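Local coordinates for phosphoribosyl-aminoimidazole carboxylase (Aspergillus clavatus, PDB 3K5I), which probably catalyses the ATP-dependent carboxylation of 5-aminoimidazole ribonucleotide to N5-carboxyaminoimidazole ribonucleotide in purine biosynthesis, at residues S223-E228 with L325-P330; I355-I360 with V379-M384. All coordinates share one frame; numbering follows the deposited sequence.

Contact 1: residues S223-E228 with L325-P330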
loop_
_atom_site.group_PDB
_atom_site.type_symbol
_atom_site.label_atom_id
_atom_site.label_comp_id
_atom_site.label_asym_id
_atom_site.label_seq_id
_atom_site.Cartn_x
_atom_site.Cartn_y
_atom_site.Cartn_z
ATOM N N SER A 223 14.235 6.872 -14.234
ATOM C CA SER A 223 14.679 5.501 -13.927
ATOM C C SER A 223 15.014 5.357 -12.444
ATOM O O SER A 223 15.360 6.330 -11.772
ATOM C CB SER A 223 15.946 5.156 -14.709
ATOM O OG SER A 223 17.037 5.912 -14.184
ATOM N N TYR A 224 14.913 4.126 -11.956
ATOM C CA TYR A 224 15.180 3.850 -10.565
ATOM C C TYR A 224 16.600 3.350 -10.451
ATOM O O TYR A 224 17.245 3.081 -11.490
ATOM C CB TYR A 224 14.160 2.847 -10.018
ATOM C CG TYR A 224 12.717 3.374 -9.874
ATOM C CD1 TYR A 224 11.826 3.297 -10.956
ATOM C CD2 TYR A 224 12.219 3.842 -8.653
ATOM C CE1 TYR A 224 10.514 3.711 -10.849
ATOM C CE2 TYR A 224 10.878 4.257 -8.534
ATOM C CZ TYR A 224 10.023 4.207 -9.599
ATOM O OH TYR A 224 8.697 4.636 -9.420
ATOM N N PRO A 225 17.114 3.195 -9.232
ATOM C CA PRO A 225 18.495 2.704 -9.145
ATOM C C PRO A 225 18.630 1.264 -9.671
ATOM O O PRO A 225 17.655 0.500 -9.808
ATOM C CB PRO A 225 18.765 2.716 -7.643
ATOM C CG PRO A 225 17.960 3.887 -7.146
ATOM C CD PRO A 225 16.648 3.738 -7.943
ATOM N N THR A 226 19.850 0.899 -10.042
ATOM C CA THR A 226 20.155 -0.438 -10.539
ATOM C C THR A 226 20.072 -1.328 -9.286
ATOM O O THR A 226 20.526 -0.963 -8.164
ATOM C CB THR A 226 21.623 -0.475 -10.997
ATOM O OG1 THR A 226 21.874 0.530 -11.990
ATOM C CG2 THR A 226 22.062 -1.867 -11.445
ATOM N N VAL A 227 19.397 -2.454 -9.460
ATOM C CA VAL A 227 19.211 -3.487 -8.433
ATOM C C VAL A 227 19.884 -4.796 -8.901
ATOM O O VAL A 227 20.236 -5.001 -10.092
ATOM C CB VAL A 227 17.758 -3.764 -8.020
ATOM C CG1 VAL A 227 17.091 -2.492 -7.472
ATOM C CG2 VAL A 227 17.069 -4.291 -9.168
ATOM N N GLU A 228 20.169 -5.653 -7.927
ATOM C CA GLU A 228 20.865 -6.918 -8.138
ATOM C C GLU A 228 19.800 -7.963 -7.982
ATOM O O GLU A 228 19.111 -7.965 -6.958
ATOM C CB GLU A 228 21.669 -7.091 -6.843
ATOM C CG GLU A 228 22.137 -8.517 -6.669
ATOM C CD GLU A 228 23.111 -8.595 -5.519
ATOM O OE1 GLU A 228 23.322 -7.608 -4.789
ATOM O OE2 GLU A 228 23.666 -9.675 -5.324
ATOM N N LEU A 325 11.606 8.741 -6.981
ATOM C CA LEU A 325 12.060 7.446 -7.494
ATOM C C LEU A 325 13.408 7.130 -6.874
ATOM O O LEU A 325 14.096 6.203 -7.256
ATOM C CB LEU A 325 12.242 7.543 -9.000
ATOM C CG LEU A 325 11.045 8.376 -9.494
ATOM C CD1 LEU A 325 11.134 8.722 -10.978
ATOM C CD2 LEU A 325 9.853 7.507 -9.371
ATOM N N GLU A 326 13.772 7.927 -5.878
ATOM C CA GLU A 326 15.056 7.706 -5.195
ATOM C C GLU A 326 14.671 6.692 -4.134
ATOM O O GLU A 326 13.560 6.780 -3.593
ATOM C CB GLU A 326 15.454 9.005 -4.450
ATOM C CG GLU A 326 16.478 9.866 -5.168
ATOM C CD GLU A 326 16.551 11.327 -4.711
ATOM O OE1 GLU A 326 16.367 11.621 -3.499
ATOM O OE2 GLU A 326 16.817 12.185 -5.584
ATOM N N ILE A 327 15.613 5.819 -3.804
ATOM C CA ILE A 327 15.393 4.800 -2.776
ATOM C C ILE A 327 15.491 5.380 -1.382
ATOM O O ILE A 327 16.502 5.975 -1.003
ATOM C CB ILE A 327 16.414 3.703 -2.991
ATOM C CG1 ILE A 327 15.963 2.944 -4.217
ATOM C CG2 ILE A 327 16.750 2.888 -1.735
ATOM C CD1 ILE A 327 16.951 1.781 -4.630
ATOM N N ARG A 328 14.434 5.228 -0.609
ATOM C CA ARG A 328 14.400 5.753 0.778
ATOM C C ARG A 328 15.349 5.024 1.736
ATOM O O ARG A 328 15.956 5.687 2.549
ATOM C CB ARG A 328 12.971 5.530 1.357
ATOM C CG ARG A 328 11.868 5.965 0.343
ATOM C CD ARG A 328 10.398 6.008 0.839
ATOM N NE ARG A 328 10.436 6.219 2.266
ATOM C CZ ARG A 328 9.478 5.945 3.135
ATOM N NH1 ARG A 328 8.359 5.412 2.683
ATOM N NH2 ARG A 328 9.682 6.216 4.432
ATOM N N GLN A 329 15.463 3.695 1.704
ATOM C CA GLN A 329 16.362 2.957 2.599
ATOM C C GLN A 329 16.604 1.658 1.867
ATOM O O GLN A 329 15.849 1.335 0.957
ATOM C CB GLN A 329 15.593 2.496 3.819
ATOM C CG GLN A 329 15.424 3.543 4.875
ATOM C CD GLN A 329 14.673 2.872 5.985
ATOM O OE1 GLN A 329 13.664 2.180 5.799
ATOM N NE2 GLN A 329 15.209 3.007 7.154
ATOM N N PRO A 330 17.623 0.916 2.281
ATOM C CA PRO A 330 17.909 -0.377 1.630
ATOM C C PRO A 330 16.803 -1.425 1.809
ATOM O O PRO A 330 16.094 -1.459 2.838
ATOM C CB PRO A 330 19.259 -0.846 2.230
ATOM C CG PRO A 330 19.906 0.468 2.707
ATOM C CD PRO A 330 18.832 1.579 2.814
HETATM O O HOH W 1 15.891 7.363 -9.235
#
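The aromatic part of the contact is the ring of Y224 against the side chain of L325. L325 CB sits over one face of the ring, 3.9 Å from the Y224 ring centroid and 26° off the ring normal, which meets the geometry of a CH-pi contact. It is displaced toward the rim, on the CD2-CE2 side, and the two side chains cross at about a right angle. One methyl, L325 CD2, runs out along the ring: it approaches Y224 CZ at 3.3 Å and Y224 OH at 3.1 Å, a close fit. With its CG anti to the carbonyl carbon (chi1 -69°), Y224 sends its ring beside the backbone N, and the phenol oxygen is held by a hydrogen bond to the backbone O of L305.

Aliphatic packing continues with P225 and I327. P225 CG meets I327 CD1 at 3.4 Å, tighter than ordinary van der Waals contact, as the two side chains slide past each other in opposite directions. The extended isoleucine chain (chi2 178°) carries CD1 to the proline ring.

Polar linkage is left to water 1, which donates to S223 O at 2.8 Å and, weakly, to L325 O at 2.9 Å. Two backbone carbonyls are thus joined by one solvent molecule. S223 OG is hydrogen-bonded to R259 NH2 and Q255 OE1, and beyond I327, R328 NE is hydrogen-bonded to Q329 OE1 of the second subunit.

The nearest alpha carbons, Y224 CA and L325 CA, are 5.7 Å apart; the segments meet by side-chain packing and one water bridge, with no beta pairing. A connecting loop after helix 307-315 is laid against the interrupted strand 221-232 of the ATP-grasp part and leads into strand 331-337, a member of the same large antiparallel sheet.

Contact 2: residues I355-I360 with V379-M384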
loop_
_atom_site.group_PDB
_atom_site.type_symbol
_atom_site.label_atom_id
_atom_site.label_comp_id
_atom_site.label_asym_id
_atom_site.label_seq_id
_atom_site.Cartn_x
_atom_site.Cartn_y
_atom_site.Cartn_z
ATOM N N ILE A 355 9.129 -11.478 10.482
ATOM C CA ILE A 355 10.428 -10.876 10.157
ATOM C C ILE A 355 10.307 -9.386 10.487
ATOM O O ILE A 355 9.262 -8.780 10.223
ATOM C CB ILE A 355 10.764 -11.162 8.726
ATOM C CG1 ILE A 355 10.686 -12.678 8.529
ATOM C CG2 ILE A 355 12.055 -10.486 8.383
ATOM C CD1 ILE A 355 11.864 -13.552 9.106
ATOM N N PRO A 356 11.310 -8.775 11.127
ATOM C CA PRO A 356 11.046 -7.360 11.440
ATOM C C PRO A 356 11.040 -6.646 10.079
ATOM O O PRO A 356 11.781 -7.061 9.197
ATOM C CB PRO A 356 12.244 -6.912 12.327
ATOM C CG PRO A 356 13.007 -8.181 12.663
ATOM C CD PRO A 356 12.518 -9.329 11.794
ATOM N N ASN A 357 10.273 -5.564 9.917
ATOM C CA ASN A 357 10.273 -4.771 8.663
ATOM C C ASN A 357 9.874 -5.401 7.365
ATOM O O ASN A 357 10.165 -4.887 6.293
ATOM C CB ASN A 357 11.672 -4.187 8.429
ATOM C CG ASN A 357 12.070 -3.291 9.576
ATOM O OD1 ASN A 357 11.222 -3.056 10.463
ATOM N ND2 ASN A 357 13.301 -2.770 9.567
ATOM N N ALA A 358 9.175 -6.518 7.473
ATOM C CA ALA A 358 8.828 -7.232 6.286
ATOM C C ALA A 358 7.429 -6.909 5.812
ATOM O O ALA A 358 6.457 -7.065 6.555
ATOM C CB ALA A 358 8.998 -8.711 6.616
ATOM N N SER A 359 7.322 -6.455 4.563
ATOM C CA SER A 359 6.003 -6.118 4.067
ATOM C C SER A 359 5.565 -7.306 3.241
ATOM O O SER A 359 6.271 -7.696 2.317
ATOM C CB SER A 359 6.097 -4.827 3.242
ATOM O OG SER A 359 5.027 -4.630 2.340
ATOM N N ILE A 360 4.408 -7.859 3.605
ATOM C CA ILE A 360 3.896 -9.023 2.900
ATOM C C ILE A 360 2.873 -8.726 1.812
ATOM O O ILE A 360 1.954 -7.998 2.065
ATOM C CB ILE A 360 3.243 -10.006 3.893
ATOM C CG1 ILE A 360 4.253 -10.435 4.998
ATOM C CG2 ILE A 360 2.551 -11.109 3.109
ATOM C CD1 ILE A 360 3.866 -10.766 6.446
ATOM N N VAL A 379 11.591 -6.588 2.490
ATOM C CA VAL A 379 12.141 -6.125 3.794
ATOM C C VAL A 379 13.060 -4.881 3.682
ATOM O O VAL A 379 14.001 -4.821 2.862
ATOM C CB VAL A 379 12.873 -7.293 4.491
ATOM C CG1 VAL A 379 13.532 -6.877 5.788
ATOM C CG2 VAL A 379 11.889 -8.379 4.741
ATOM N N THR A 380 12.786 -3.853 4.484
ATOM C CA THR A 380 13.620 -2.640 4.397
ATOM C C THR A 380 14.539 -2.551 5.642
ATOM O O THR A 380 14.431 -3.325 6.589
ATOM C CB THR A 380 12.685 -1.440 4.467
ATOM O OG1 THR A 380 11.867 -1.575 5.638
ATOM C CG2 THR A 380 11.727 -1.473 3.325
ATOM N N ALA A 381 15.441 -1.583 5.655
ATOM C CA ALA A 381 16.312 -1.374 6.793
ATOM C C ALA A 381 17.229 -0.213 6.468
ATOM O O ALA A 381 17.490 0.076 5.290
ATOM C CB ALA A 381 17.024 -2.598 7.270
ATOM N N PRO A 382 17.681 0.498 7.507
ATOM C CA PRO A 382 18.517 1.667 7.224
ATOM C C PRO A 382 19.788 1.234 6.510
ATOM O O PRO A 382 20.392 2.073 5.900
ATOM C CB PRO A 382 18.788 2.303 8.595
ATOM C CG PRO A 382 17.971 1.468 9.638
ATOM C CD PRO A 382 17.067 0.539 8.846
ATOM N N THR A 383 20.174 -0.050 6.600
ATOM C CA THR A 383 21.378 -0.615 5.977
ATOM C C THR A 383 21.086 -1.983 5.337
ATOM O O THR A 383 20.184 -2.725 5.758
ATOM C CB THR A 383 22.554 -0.857 6.987
ATOM O OG1 THR A 383 22.073 -1.734 8.007
ATOM C CG2 THR A 383 23.027 0.453 7.691
ATOM N N MET A 384 21.875 -2.361 4.336
ATOM C CA MET A 384 21.602 -3.635 3.672
ATOM C C MET A 384 21.907 -4.712 4.697
ATOM O O MET A 384 21.157 -5.671 4.924
ATOM C CB MET A 384 22.628 -3.711 2.516
ATOM C CG MET A 384 22.311 -4.638 1.359
ATOM S SD MET A 384 20.545 -4.899 0.873
ATOM C CE MET A 384 20.643 -3.898 -0.708
HETATM O O HOH W 2 8.973 -2.807 4.688
#
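N357 grips T380 from both its side chain and its backbone. N357 ND2 donates to T380 O over 3.2 Å, at 152° on the hydrogen; the acceptor lies close to the amide plane of N357, whereas the donor stands 47° out of the carbonyl plane of T380. The asparagine torsion, CG anti to its carbonyl carbon (chi1 -60°), brings the amide to this oxygen. In return T380 N makes a weak bond to N357 O at 3.3 Å.

The same N357 O collects two further approaches: water 2 donates to it at 2.9 Å, and V379 CA comes within 3.4 Å in a CA-H...O contact. Water 2 is also hydrogen-bonded to T380 OG1. N357 N is hydrogen-bonded to S324 OG of the second subunit.

Outward from these bonds, V379 CG2 presses on A358 CB at 3.5 Å, a tight pair, both side chains being on one face of the sheet. I355 CG2 reaches V379 CG2 more loosely, at 4.2 Å; the end of the I355 side chain leads away, and I355 also packs on L394 of helix 384-399.

A358 and V379 form an antiparallel non-hydrogen-bonded pair, with A358 CA and V379 CA 4.3 Å apart. A type II turn from I355 to A358, with P356 and N357 at its corners, leads into strand 358-362, the outermost strand of the sheet within this chain, which forms a beta hairpin with strand 373-380.

Contact 1 comes first along the chain, and its loop 325-330 runs straight into strand 331-337, which neighbours strand 373-380 of contact 2 in the same antiparallel sheet. The contact centres lie about 15 Å apart, and the segments touch: P330 CD approaches A381 O at 3.2 Å, and Q329 CB is 3.4 Å from the same A381 O. Both contacts reach the second subunit, whose R328 packs on T380 and so ties the loop of contact 1 to contact 2 across the interface. The hairpin of contact 2 carries K365 and R372, two residues of the 5-aminoimidazole ribonucleotide pocket, between its segments; neither contact itself includes a residue of that pocket.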